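Local coordinates for protein succinate dehydrogenase subunit A (Mycolicibacterium smegmatis, PDB 7D6V) that probably oxidises succinate to fumarate at its bound FAD and passes the electrons on toward quinone as the flavoprotein subunit of a respiratory succinate dehydrogenase, at residues A[81-86]-A[415-421]; A[101-107]-A[139-144]; A[181-185]-A[405-409]; A[242-246]-A[553-557]; A[512-516]-A[544-548]. All coordinates share one frame; numbering follows the deposited sequence.

Contact 1. Residues A[81-86]-A[415-421]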
# COMPACT_ATOMS: atom_id res chain seq x y z
N LEU A 81 1.42 -18.53 29.72
CA LEU A 81 1.01 -17.33 30.42
C LEU A 81 -0.24 -16.72 29.79
O LEU A 81 -0.79 -15.77 30.34
CB LEU A 81 2.16 -16.31 30.40
CG LEU A 81 2.04 -15.04 31.24
CD1 LEU A 81 2.08 -15.37 32.72
CD2 LEU A 81 3.12 -14.06 30.88
N ASN A 82 -0.70 -17.28 28.68
CA ASN A 82 -1.83 -16.75 27.93
C ASN A 82 -3.10 -16.76 28.77
O ASN A 82 -3.25 -17.55 29.70
CB ASN A 82 -2.07 -17.59 26.68
CG ASN A 82 -0.83 -17.73 25.82
OD1 ASN A 82 -0.08 -18.69 25.97
ND2 ASN A 82 -0.66 -16.82 24.89
N ASN A 83 -4.02 -15.86 28.42
CA ASN A 83 -5.41 -16.02 28.83
C ASN A 83 -6.00 -17.18 28.04
O ASN A 83 -6.21 -17.08 26.83
CB ASN A 83 -6.20 -14.74 28.59
CG ASN A 83 -7.47 -14.67 29.42
OD1 ASN A 83 -8.13 -15.68 29.64
ND2 ASN A 83 -7.81 -13.48 29.88
N TRP A 84 -6.23 -18.30 28.72
CA TRP A 84 -6.63 -19.52 28.03
C TRP A 84 -8.00 -19.39 27.38
O TRP A 84 -8.23 -19.97 26.32
CB TRP A 84 -6.61 -20.69 29.01
CG TRP A 84 -7.47 -20.47 30.20
CD1 TRP A 84 -7.09 -19.89 31.37
CD2 TRP A 84 -8.84 -20.82 30.35
NE1 TRP A 84 -8.15 -19.86 32.25
CE2 TRP A 84 -9.24 -20.43 31.64
CE3 TRP A 84 -9.78 -21.43 29.51
CZ2 TRP A 84 -10.53 -20.63 32.11
CZ3 TRP A 84 -11.06 -21.62 29.99
CH2 TRP A 84 -11.42 -21.22 31.27
N ARG A 85 -8.91 -18.65 28.01
CA ARG A 85 -10.22 -18.43 27.41
C ARG A 85 -10.09 -17.65 26.10
O ARG A 85 -10.73 -18.01 25.10
CB ARG A 85 -11.13 -17.69 28.39
CG ARG A 85 -12.55 -17.52 27.92
CD ARG A 85 -13.19 -18.82 27.49
NE ARG A 85 -14.61 -18.63 27.19
CZ ARG A 85 -15.32 -19.41 26.38
NH1 ARG A 85 -16.60 -19.15 26.17
NH2 ARG A 85 -14.75 -20.44 25.78
N MET A 86 -9.26 -16.61 26.08
CA MET A 86 -9.07 -15.84 24.86
C MET A 86 -8.41 -16.68 23.78
O MET A 86 -8.80 -16.60 22.61
CB MET A 86 -8.24 -14.59 25.16
CG MET A 86 -9.04 -13.44 25.73
SD MET A 86 -8.01 -12.05 26.22
CE MET A 86 -7.84 -11.21 24.65
N SER A 415 -5.01 -4.31 23.49
CA SER A 415 -5.53 -5.28 24.43
C SER A 415 -4.41 -6.17 24.96
O SER A 415 -3.36 -6.32 24.34
CB SER A 415 -6.62 -6.13 23.77
OG SER A 415 -7.28 -6.94 24.71
N GLY A 416 -4.65 -6.77 26.11
CA GLY A 416 -3.69 -7.66 26.73
C GLY A 416 -4.34 -8.95 27.18
O GLY A 416 -5.50 -8.98 27.58
N GLY A 417 -3.56 -10.03 27.11
CA GLY A 417 -4.01 -11.30 27.64
C GLY A 417 -3.91 -12.48 26.69
O GLY A 417 -3.57 -13.58 27.12
N MET A 418 -4.19 -12.27 25.41
CA MET A 418 -4.15 -13.37 24.45
C MET A 418 -2.76 -13.98 24.35
O MET A 418 -2.57 -15.18 24.61
CB MET A 418 -4.61 -12.92 23.08
CG MET A 418 -4.62 -14.08 22.13
SD MET A 418 -5.20 -13.79 20.47
CE MET A 418 -4.86 -15.42 19.83
N HIS A 419 -1.77 -13.19 23.95
CA HIS A 419 -0.40 -13.65 23.87
C HIS A 419 0.27 -13.38 25.22
O HIS A 419 0.42 -12.23 25.62
CB HIS A 419 0.34 -12.93 22.75
CG HIS A 419 -0.51 -12.65 21.55
ND1 HIS A 419 -1.16 -11.45 21.36
CD2 HIS A 419 -0.82 -13.41 20.47
CE1 HIS A 419 -1.83 -11.48 20.23
NE2 HIS A 419 -1.64 -12.66 19.67
N GLY A 420 0.63 -14.45 25.93
CA GLY A 420 1.15 -14.28 27.26
C GLY A 420 2.53 -13.66 27.29
O GLY A 420 2.71 -12.52 27.73
N SER A 421 3.52 -14.41 26.82
CA SER A 421 4.90 -13.95 26.79
C SER A 421 5.43 -13.76 25.38
O SER A 421 6.51 -13.18 25.23
CB SER A 421 5.80 -14.94 27.53
OG SER A 421 5.51 -14.94 28.90
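Asn83 and Gly417 join two distant parts of the FAD-binding domain, at the point where helix 84-102 begins. Asn83 sits at the N-cap position of that helix, and its backbone N donates to Gly417 O over 2.7 Å in a nearly straight bond (168° at the hydrogen). The same carbonyl oxygen also rests 3.2 Å from Asn83 CB, so it is met by the amide and by the start of the side chain.

The closely packed part runs from here toward residue 421. Gly420 has no side chain, and its CA comes within 3.9 Å of Asn82 CA, backbone against backbone. Beyond it Leu81, with CG anti to the backbone N (chi1 -171°), turns its CD2 branch toward Gly420 O at 3.5 Å and toward the hydroxyl of Ser421. These residues are buried.

The margin toward Ser415, which is partly exposed, is looser: Met86 CE stays 4.3 Å from Ser415 OG. Met86 itself is buried and touches Phe435 of helix 427-448, which also touches Met418. The bend at chi3 (84°) turns the methyl group of Met86 back to Met418, where the two side chains cross obliquely with CE 4.0 Å from Met418 CB.

Contact 2. Residues A[101-107]-A[139-144]; sequences LETYGAL and EIIRTL
Thr143, on helix 136-159, fits against the turn that ends helix 84-102, and its side chain touches that turn through every atom. Its CB stands 4.2 Å from Ala106 CB. One step out the chain forks. OG1 lies beside the backbone N of its own residue and comes 3.5 Å from Ala106 CB; it is also modelled against Glu139 O one helical turn back, too close for the separation to be trusted. The methyl CG2 takes the other branch, anti to the backbone N, and reaches into the turn: it meets Leu101 O at 3.3 Å and Tyr104 CB at 3.5 Å, and lies at the edge of the Tyr104 ring, near its plane.

Apolar branches flank this methyl. Leu101 sends CD1 to Ile140 CG1 (4.1 Å) and CD2 to Leu144 CD2 (4.2 Å), thus spanning one turn of the opposing helix. At the other end Glu139 leaves its helix with CG anti to the backbone N and bends at chi2 (76°), which brings OE1 to Leu107 N in a weak bond of 3.3 Å. The stronger partner of this carboxylate is Arg143 of the iron-sulfur subunit, with which OE1 forms a salt bridge, while Gln140 of that same subunit bonds to Leu107 O.

Gly105, with positive phi (116°), follows the first helix; the weak bonds Ala106 N to Leu101 O and Gly105 N to Glu102 O are consistent with a Schellman motif, here set against a second helix at the border with the iron-sulfur subunit.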
# COMPACT_ATOMS: atom_id res chain seq x y z
N LEU A 101 -14.56 -12.53 5.73
CA LEU A 101 -13.79 -11.47 5.08
C LEU A 101 -13.99 -11.48 3.57
O LEU A 101 -14.07 -10.42 2.94
CB LEU A 101 -12.30 -11.62 5.41
CG LEU A 101 -11.73 -10.76 6.52
CD1 LEU A 101 -10.25 -11.05 6.68
CD2 LEU A 101 -11.96 -9.29 6.24
N GLU A 102 -14.05 -12.66 2.96
CA GLU A 102 -14.18 -12.72 1.51
C GLU A 102 -15.62 -12.60 1.03
O GLU A 102 -15.83 -12.46 -0.18
CB GLU A 102 -13.55 -14.01 0.97
CG GLU A 102 -14.18 -15.29 1.44
CD GLU A 102 -13.56 -16.50 0.78
OE1 GLU A 102 -12.81 -16.32 -0.19
OE2 GLU A 102 -13.83 -17.63 1.24
N THR A 103 -16.60 -12.66 1.93
CA THR A 103 -17.94 -12.20 1.57
C THR A 103 -18.00 -10.69 1.47
O THR A 103 -18.96 -10.15 0.91
CB THR A 103 -18.96 -12.69 2.59
OG1 THR A 103 -18.74 -12.05 3.85
CG2 THR A 103 -18.86 -14.18 2.76
N TYR A 104 -17.00 -9.99 2.00
CA TYR A 104 -16.90 -8.54 1.87
C TYR A 104 -16.14 -8.12 0.62
O TYR A 104 -16.10 -6.93 0.31
CB TYR A 104 -16.20 -7.94 3.09
CG TYR A 104 -16.81 -8.26 4.43
CD1 TYR A 104 -16.05 -8.16 5.59
CD2 TYR A 104 -18.13 -8.65 4.55
CE1 TYR A 104 -16.59 -8.45 6.82
CE2 TYR A 104 -18.68 -8.93 5.78
CZ TYR A 104 -17.90 -8.83 6.91
OH TYR A 104 -18.44 -9.12 8.14
N GLY A 105 -15.55 -9.06 -0.11
CA GLY A 105 -14.84 -8.75 -1.33
C GLY A 105 -13.35 -9.03 -1.29
O GLY A 105 -12.63 -8.67 -2.23
N ALA A 106 -12.87 -9.66 -0.23
CA ALA A 106 -11.46 -9.99 -0.12
C ALA A 106 -11.08 -11.09 -1.11
O ALA A 106 -11.84 -12.04 -1.32
CB ALA A 106 -11.11 -10.42 1.30
N LEU A 107 -9.90 -10.96 -1.70
CA LEU A 107 -9.38 -11.93 -2.66
C LEU A 107 -8.03 -12.44 -2.16
O LEU A 107 -7.00 -11.79 -2.37
CB LEU A 107 -9.25 -11.31 -4.05
CG LEU A 107 -10.54 -10.97 -4.79
CD1 LEU A 107 -10.22 -10.19 -6.04
CD2 LEU A 107 -11.30 -12.23 -5.14
N GLU A 139 -4.79 -6.11 2.38
CA GLU A 139 -6.04 -6.72 1.93
C GLU A 139 -7.10 -6.67 3.01
O GLU A 139 -8.26 -6.33 2.74
CB GLU A 139 -5.78 -8.16 1.49
CG GLU A 139 -7.00 -8.91 1.00
CD GLU A 139 -7.41 -8.50 -0.40
OE1 GLU A 139 -8.59 -8.15 -0.59
OE2 GLU A 139 -6.56 -8.53 -1.31
N ILE A 140 -6.72 -6.98 4.25
CA ILE A 140 -7.68 -6.99 5.36
C ILE A 140 -8.25 -5.59 5.57
O ILE A 140 -9.47 -5.41 5.67
CB ILE A 140 -7.01 -7.51 6.64
CG1 ILE A 140 -6.74 -9.01 6.52
CG2 ILE A 140 -7.86 -7.22 7.85
CD1 ILE A 140 -5.72 -9.50 7.50
N ILE A 141 -7.38 -4.58 5.64
CA ILE A 141 -7.85 -3.24 5.95
C ILE A 141 -8.66 -2.66 4.79
O ILE A 141 -9.67 -1.97 5.00
CB ILE A 141 -6.67 -2.34 6.36
CG1 ILE A 141 -7.19 -1.07 7.05
CG2 ILE A 141 -5.79 -2.00 5.18
CD1 ILE A 141 -6.13 -0.33 7.83
N ARG A 142 -8.25 -2.94 3.54
CA ARG A 142 -9.03 -2.51 2.39
C ARG A 142 -10.42 -3.13 2.41
O ARG A 142 -11.42 -2.45 2.17
CB ARG A 142 -8.32 -2.89 1.09
CG ARG A 142 -7.35 -1.87 0.57
CD ARG A 142 -8.00 -0.57 0.14
NE ARG A 142 -6.96 0.44 -0.04
CZ ARG A 142 -6.40 1.11 0.96
NH1 ARG A 142 -6.80 0.91 2.20
NH2 ARG A 142 -5.45 2.00 0.71
N THR A 143 -10.49 -4.43 2.69
CA THR A 143 -11.77 -5.12 2.72
C THR A 143 -12.68 -4.54 3.79
O THR A 143 -13.87 -4.30 3.54
CB THR A 143 -11.55 -6.61 2.94
OG1 THR A 143 -10.53 -7.08 2.06
CG2 THR A 143 -12.81 -7.38 2.66
N LEU A 144 -12.14 -4.29 4.98
CA LEU A 144 -12.96 -3.73 6.05
C LEU A 144 -13.44 -2.32 5.71
O LEU A 144 -14.62 -1.99 5.94
CB LEU A 144 -12.18 -3.74 7.36
CG LEU A 144 -11.91 -5.13 7.93
CD1 LEU A 144 -10.97 -5.04 9.12
CD2 LEU A 144 -13.21 -5.81 8.33

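Contact 3. Residues A[181-185]-A[405-409]; sequences DGKIA and TPGLF
Gly182 O is approached by two groups of the facing loop. Thr405 OG1 donates to it in a weak bond of 3.4 Å, and Pro406 CB comes equally close from the next residue. The hydroxyl gets there because OG1 stands between the backbone N and the carbonyl carbon of its own residue (chi1 47°). This polar end of the contact lies at the surface, where Thr405 is exposed and Gly182 partly so.

Going inward, the backbones draw together, with Lys183 CA 3.8 Å from Pro406 CA, and the meeting becomes apolar. The proline ring touches mainly through CB, which also lies 3.4 Å from Ile184 N, so the beginning of the strand is covered by a group that offers it no acceptor. Ile184 contributes the largest share of the packing, chiefly through one branch: CG1, anti to the carbonyl carbon (chi1 -74°), rests 3.5 Å from Pro406 CB and reaches Leu408 CB at 4.0 Å. Between these two it passes Gly407 O at 3.8 Å.

Residues 181-183 belong to the turn of a beta hairpin formed by strands 172-179 and 184-191, which lie in a mixed sheet. Strand 408-409 is instead an outermost strand of the parallel sheet of the FAD domain, where it pairs with strand 204-206. Val205 of that neighbour touches both Ile184 and Leu408, and helix 427-448 packs on Phe409.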
# COMPACT_ATOMS: atom_id res chain seq x y z
N ASP A 181 -19.79 8.90 36.54
CA ASP A 181 -19.64 8.43 37.92
C ASP A 181 -18.73 7.21 37.90
O ASP A 181 -19.04 6.16 38.47
CB ASP A 181 -21.01 8.16 38.54
CG ASP A 181 -20.93 7.80 40.02
OD1 ASP A 181 -21.10 8.71 40.86
OD2 ASP A 181 -20.75 6.61 40.35
N GLY A 182 -17.60 7.33 37.21
CA GLY A 182 -16.74 6.21 36.94
C GLY A 182 -17.10 5.44 35.69
O GLY A 182 -16.38 4.50 35.33
N LYS A 183 -18.19 5.80 35.03
CA LYS A 183 -18.61 5.17 33.79
C LYS A 183 -18.28 6.06 32.61
O LYS A 183 -18.23 7.29 32.73
CB LYS A 183 -20.11 4.87 33.80
CG LYS A 183 -20.66 4.50 35.16
CD LYS A 183 -22.17 4.40 35.14
CE LYS A 183 -22.80 5.69 34.65
NZ LYS A 183 -22.77 6.76 35.69
N ILE A 184 -18.04 5.44 31.45
CA ILE A 184 -17.73 6.20 30.25
C ILE A 184 -18.91 7.08 29.89
O ILE A 184 -20.06 6.63 29.85
CB ILE A 184 -17.39 5.24 29.10
CG1 ILE A 184 -15.99 4.65 29.29
CG2 ILE A 184 -17.50 5.95 27.76
CD1 ILE A 184 -14.90 5.68 29.43
N ALA A 185 -18.63 8.36 29.63
CA ALA A 185 -19.64 9.30 29.18
C ALA A 185 -19.32 9.93 27.84
O ALA A 185 -20.20 10.58 27.26
CB ALA A 185 -19.84 10.42 30.22
N THR A 405 -14.71 -0.66 35.80
CA THR A 405 -15.88 0.13 36.17
C THR A 405 -16.72 0.60 34.98
O THR A 405 -17.96 0.49 35.03
CB THR A 405 -15.45 1.35 37.00
OG1 THR A 405 -14.33 2.00 36.38
CG2 THR A 405 -15.07 0.92 38.41
N PRO A 406 -16.13 1.14 33.90
CA PRO A 406 -16.94 1.89 32.94
C PRO A 406 -17.57 1.02 31.86
O PRO A 406 -17.48 -0.21 31.91
CB PRO A 406 -15.92 2.87 32.33
CG PRO A 406 -14.54 2.30 32.66
CD PRO A 406 -14.74 1.02 33.41
N GLY A 407 -18.22 1.65 30.90
CA GLY A 407 -18.57 0.99 29.66
C GLY A 407 -17.46 1.13 28.65
O GLY A 407 -17.65 1.73 27.58
N LEU A 408 -16.29 0.59 28.98
CA LEU A 408 -15.10 0.70 28.15
C LEU A 408 -14.76 -0.67 27.57
O LEU A 408 -14.94 -1.69 28.24
CB LEU A 408 -13.92 1.22 28.97
CG LEU A 408 -12.59 1.46 28.25
CD1 LEU A 408 -12.78 2.41 27.08
CD2 LEU A 408 -11.56 2.00 29.21
N PHE A 409 -14.30 -0.68 26.33
CA PHE A 409 -14.02 -1.92 25.62
C PHE A 409 -12.73 -1.75 24.83
O PHE A 409 -12.37 -0.64 24.43
CB PHE A 409 -15.19 -2.31 24.70
CG PHE A 409 -16.49 -2.51 25.43
CD1 PHE A 409 -16.83 -3.75 25.94
CD2 PHE A 409 -17.36 -1.46 25.63
CE1 PHE A 409 -18.01 -3.94 26.63
CE2 PHE A 409 -18.54 -1.64 26.32
CZ PHE A 409 -18.86 -2.88 26.81

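Contact 4. Residues A[242-246]-A[553-557]; sequences NMEFI and AALQR
Glu244 and Arg557 form a buried salt bridge, in which Arg557 NE donates to Glu244 OE2 over 2.8 Å. The bond is bent (148° at the hydrogen) and uses the anti side of the carboxylate oxygen, 18° out of the carboxylate plane. Phe245 shares the arginine: its CZ stands 3.6 Å above one guanidinium face, toward the rim, but the ring and guanidinium planes are 55° apart, so the groups are not stacked.

Close around this pair, the other carboxylate oxygen, OE1, rests 3.4 Å from Ala553 CB, and Glu244 CB lies 3.6 Å from Ala554 N. The glutamate therefore lies along the last turn of helix 532-556, with its CG over one face of the Phe245 ring, toward the rim.

Further out, backbone and side-chain bonds position both partners. A type I turn from Asn242 to Phe245, closed by Phe245 N to Asn242 O at 3.2 Å, aims Glu244 at the helix, and Arg500 bonds to Glu244 O. Arg557 is the first residue to leave the helical path. Its guanidinium is also bound by Glu559, through a second salt bridge, and by the carbonyls of Trp576 and Thr579, acceptors that would fix its rotation and probably stabilise its buried charge.

The arrangement is a buried ion pair joining a beta turn of the FAD-binding region to a helix C-terminus in the C-terminal region of the flavoprotein.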
# COMPACT_ATOMS: atom_id res chain seq x y z
N ASN A 242 0.76 -7.34 31.67
CA ASN A 242 1.82 -7.88 30.83
C ASN A 242 2.58 -6.79 30.08
O ASN A 242 3.02 -7.00 28.95
CB ASN A 242 1.27 -8.91 29.84
CG ASN A 242 0.70 -10.12 30.53
OD1 ASN A 242 0.95 -10.36 31.70
ND2 ASN A 242 -0.09 -10.89 29.80
N MET A 243 2.75 -5.62 30.70
CA MET A 243 3.42 -4.52 30.01
C MET A 243 4.92 -4.73 29.87
O MET A 243 5.55 -4.01 29.10
CB MET A 243 3.14 -3.20 30.74
CG MET A 243 1.75 -2.65 30.50
SD MET A 243 1.16 -2.91 28.82
CE MET A 243 1.89 -1.51 27.98
N GLU A 244 5.49 -5.70 30.59
CA GLU A 244 6.90 -6.03 30.47
C GLU A 244 7.19 -6.97 29.31
O GLU A 244 8.35 -7.30 29.08
CB GLU A 244 7.41 -6.65 31.77
CG GLU A 244 6.83 -8.02 32.08
CD GLU A 244 5.51 -7.95 32.82
OE1 GLU A 244 4.66 -7.10 32.48
OE2 GLU A 244 5.31 -8.76 33.75
N PHE A 245 6.17 -7.41 28.59
CA PHE A 245 6.33 -8.38 27.52
C PHE A 245 6.24 -7.65 26.19
O PHE A 245 5.15 -7.34 25.70
CB PHE A 245 5.28 -9.48 27.64
CG PHE A 245 5.53 -10.40 28.79
CD1 PHE A 245 4.72 -10.35 29.91
CD2 PHE A 245 6.57 -11.30 28.76
CE1 PHE A 245 4.96 -11.19 30.97
CE2 PHE A 245 6.81 -12.14 29.82
CZ PHE A 245 6.00 -12.08 30.93
N ILE A 246 7.40 -7.36 25.61
CA ILE A 246 7.51 -6.65 24.34
C ILE A 246 8.34 -7.51 23.40
O ILE A 246 9.39 -8.02 23.79
CB ILE A 246 8.15 -5.26 24.53
CG1 ILE A 246 7.20 -4.35 25.30
CG2 ILE A 246 8.50 -4.65 23.19
CD1 ILE A 246 7.80 -3.02 25.66
N ALA A 553 6.91 -2.77 35.52
CA ALA A 553 6.61 -4.19 35.34
C ALA A 553 7.88 -5.00 35.11
O ALA A 553 8.06 -6.08 35.69
CB ALA A 553 5.63 -4.37 34.18
N ALA A 554 8.79 -4.48 34.27
CA ALA A 554 10.03 -5.19 33.99
C ALA A 554 10.90 -5.31 35.23
O ALA A 554 11.60 -6.31 35.40
CB ALA A 554 10.79 -4.50 32.87
N LEU A 555 10.88 -4.30 36.10
CA LEU A 555 11.63 -4.40 37.34
C LEU A 555 10.99 -5.42 38.28
O LEU A 555 11.70 -6.13 39.00
CB LEU A 555 11.71 -3.04 38.03
CG LEU A 555 12.56 -3.01 39.30
CD1 LEU A 555 14.04 -3.07 38.95
CD2 LEU A 555 12.25 -1.78 40.13
N GLN A 556 9.66 -5.50 38.29
CA GLN A 556 9.01 -6.36 39.27
C GLN A 556 9.06 -7.83 38.89
O GLN A 556 9.13 -8.69 39.78
CB GLN A 556 7.56 -5.92 39.46
CG GLN A 556 6.96 -6.40 40.77
CD GLN A 556 5.97 -5.41 41.34
OE1 GLN A 556 6.06 -4.21 41.10
NE2 GLN A 556 5.02 -5.92 42.11
N ARG A 557 9.01 -8.17 37.60
CA ARG A 557 9.02 -9.58 37.20
C ARG A 557 10.45 -10.11 37.22
O ARG A 557 11.24 -9.84 36.31
CB ARG A 557 8.39 -9.77 35.83
CG ARG A 557 8.36 -11.23 35.39
CD ARG A 557 7.46 -11.46 34.19
NE ARG A 557 6.05 -11.35 34.55
CZ ARG A 557 5.26 -12.38 34.81
NH1 ARG A 557 5.73 -13.61 34.76
NH2 ARG A 557 3.99 -12.18 35.12

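Contact 5. Residues A[512-516]-A[544-548]; sequences LQELK and LLVSE
Leu512 and Leu544 face each other in an antiparallel helix pair of the C-terminal region of the flavoprotein, formed by helices 502-518 and 532-556. The short segments run at 168° to each other, with their axes 10.8 Å apart at closest approach.

Apolar packing makes up the inner part of the contact. Leu544 divides its two methyl groups between neighbouring residues of the other helix: CD2 meets Leu515 CD2 at 3.7 Å, while CD1 lies against the backbone of Lys516, 4.0 Å from its CA. Leu512 runs past Leu544 in the opposite direction, their CD2 atoms 4.2 Å apart. It too uses both branches, with CD2 against Ser547 CB (4.0 Å) and CD1 over Ser547 O at 3.8 Å. Ser547 thus offers carbon and backbone to the leucine, and its hydroxyl is bonded to Met543 O in its own helix. Leu484 and Leu488 of helix 481-495 continue this apolar layer, since Leu488 touches both Leu512 and Leu515.

Charge lies toward one flank, where Lys516 is partly exposed. Glu548 stretches out beyond CG to meet it, and Lys516 comes across at about a right angle, bent at chi3 (-78°). Asp594 stands close to Glu548 OE2, and two acidic groups side by side would be expected to disfavour each other; the ammonium group probably eases this. The salt bridge is 3.1 Å long, Lys516 NZ reaching Glu548 OE2 from above the carboxylate plane, 38° out of it.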
# COMPACT_ATOMS: atom_id res chain seq x y z
N LEU A 512 13.34 8.67 34.09
CA LEU A 512 11.96 8.94 33.69
C LEU A 512 11.32 9.97 34.61
O LEU A 512 10.53 10.80 34.15
CB LEU A 512 11.14 7.66 33.69
CG LEU A 512 11.11 6.82 32.41
CD1 LEU A 512 10.41 5.49 32.66
CD2 LEU A 512 10.43 7.57 31.29
N GLN A 513 11.64 9.92 35.90
CA GLN A 513 11.15 10.95 36.81
C GLN A 513 11.65 12.34 36.41
O GLN A 513 10.88 13.30 36.35
CB GLN A 513 11.56 10.63 38.25
CG GLN A 513 10.81 9.46 38.85
CD GLN A 513 9.36 9.80 39.15
OE1 GLN A 513 9.06 10.79 39.81
NE2 GLN A 513 8.45 8.96 38.67
N GLU A 514 12.95 12.46 36.10
CA GLU A 514 13.50 13.73 35.64
C GLU A 514 12.86 14.16 34.33
O GLU A 514 12.58 15.35 34.12
CB GLU A 514 15.01 13.63 35.48
CG GLU A 514 15.77 13.42 36.77
CD GLU A 514 15.69 14.61 37.70
OE1 GLU A 514 15.60 15.75 37.20
OE2 GLU A 514 15.72 14.41 38.93
N LEU A 515 12.63 13.21 33.43
CA LEU A 515 12.09 13.54 32.12
C LEU A 515 10.65 14.03 32.22
O LEU A 515 10.27 15.00 31.55
CB LEU A 515 12.19 12.30 31.23
CG LEU A 515 11.87 12.33 29.75
CD1 LEU A 515 12.85 13.23 29.04
CD2 LEU A 515 11.97 10.92 29.22
N LYS A 516 9.85 13.42 33.10
CA LYS A 516 8.49 13.90 33.30
C LYS A 516 8.44 15.19 34.11
O LYS A 516 7.46 15.93 34.00
CB LYS A 516 7.64 12.82 33.97
CG LYS A 516 7.88 12.64 35.45
CD LYS A 516 7.34 11.31 35.94
CE LYS A 516 5.84 11.36 36.13
NZ LYS A 516 5.34 10.15 36.84
N LEU A 544 5.13 8.89 28.20
CA LEU A 544 5.78 8.84 29.50
C LEU A 544 5.06 7.90 30.46
O LEU A 544 5.70 7.12 31.18
CB LEU A 544 5.86 10.25 30.10
CG LEU A 544 6.86 11.22 29.47
CD1 LEU A 544 6.62 12.63 29.97
CD2 LEU A 544 8.28 10.78 29.77
N LEU A 545 3.72 7.94 30.47
CA LEU A 545 2.97 7.05 31.35
C LEU A 545 3.21 5.59 30.98
O LEU A 545 3.46 4.74 31.85
CB LEU A 545 1.48 7.40 31.27
CG LEU A 545 0.56 6.77 32.31
CD1 LEU A 545 0.99 7.18 33.70
CD2 LEU A 545 -0.88 7.18 32.06
N VAL A 546 3.16 5.28 29.68
CA VAL A 546 3.36 3.90 29.25
C VAL A 546 4.78 3.43 29.54
O VAL A 546 5.00 2.28 29.93
CB VAL A 546 3.00 3.76 27.76
CG1 VAL A 546 3.46 2.42 27.22
CG2 VAL A 546 1.50 3.91 27.57
N SER A 547 5.77 4.32 29.36
CA SER A 547 7.14 3.96 29.67
C SER A 547 7.33 3.66 31.15
O SER A 547 8.02 2.70 31.51
CB SER A 547 8.09 5.07 29.23
OG SER A 547 7.87 5.42 27.87
N GLU A 548 6.72 4.46 32.02
CA GLU A 548 6.79 4.18 33.45
C GLU A 548 6.18 2.82 33.77
O GLU A 548 6.75 2.04 34.55
CB GLU A 548 6.10 5.28 34.25
CG GLU A 548 6.45 5.29 35.72
CD GLU A 548 5.65 6.32 36.50
OE1 GLU A 548 5.58 6.20 37.75
OE2 GLU A 548 5.10 7.25 35.88

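How the contacts relate
Contacts 1, 2 and 3 lie in the FAD-binding domain, contact 5 in the C-terminal region, and contact 4 joins the two. Contact 1 touches contact 4 through Phe245, their centres about 14 Å apart and their segments alternating along the chain. Contacts 4 and 5 share helix 532-556, with centres about 15 Å apart. Helix 84-102 links contact 1 with contact 2, at the iron-sulfur subunit, about 27 Å away between centres. Contact 3 lies about 23 Å from contact 1 between centres, its strand 408-409 followed by strand 415-416; contacts 2 and 3 both fall between the segments of contact 1 along the chain. The contacts thus run from the subunit border through the FAD-binding domain to the C-terminal helices.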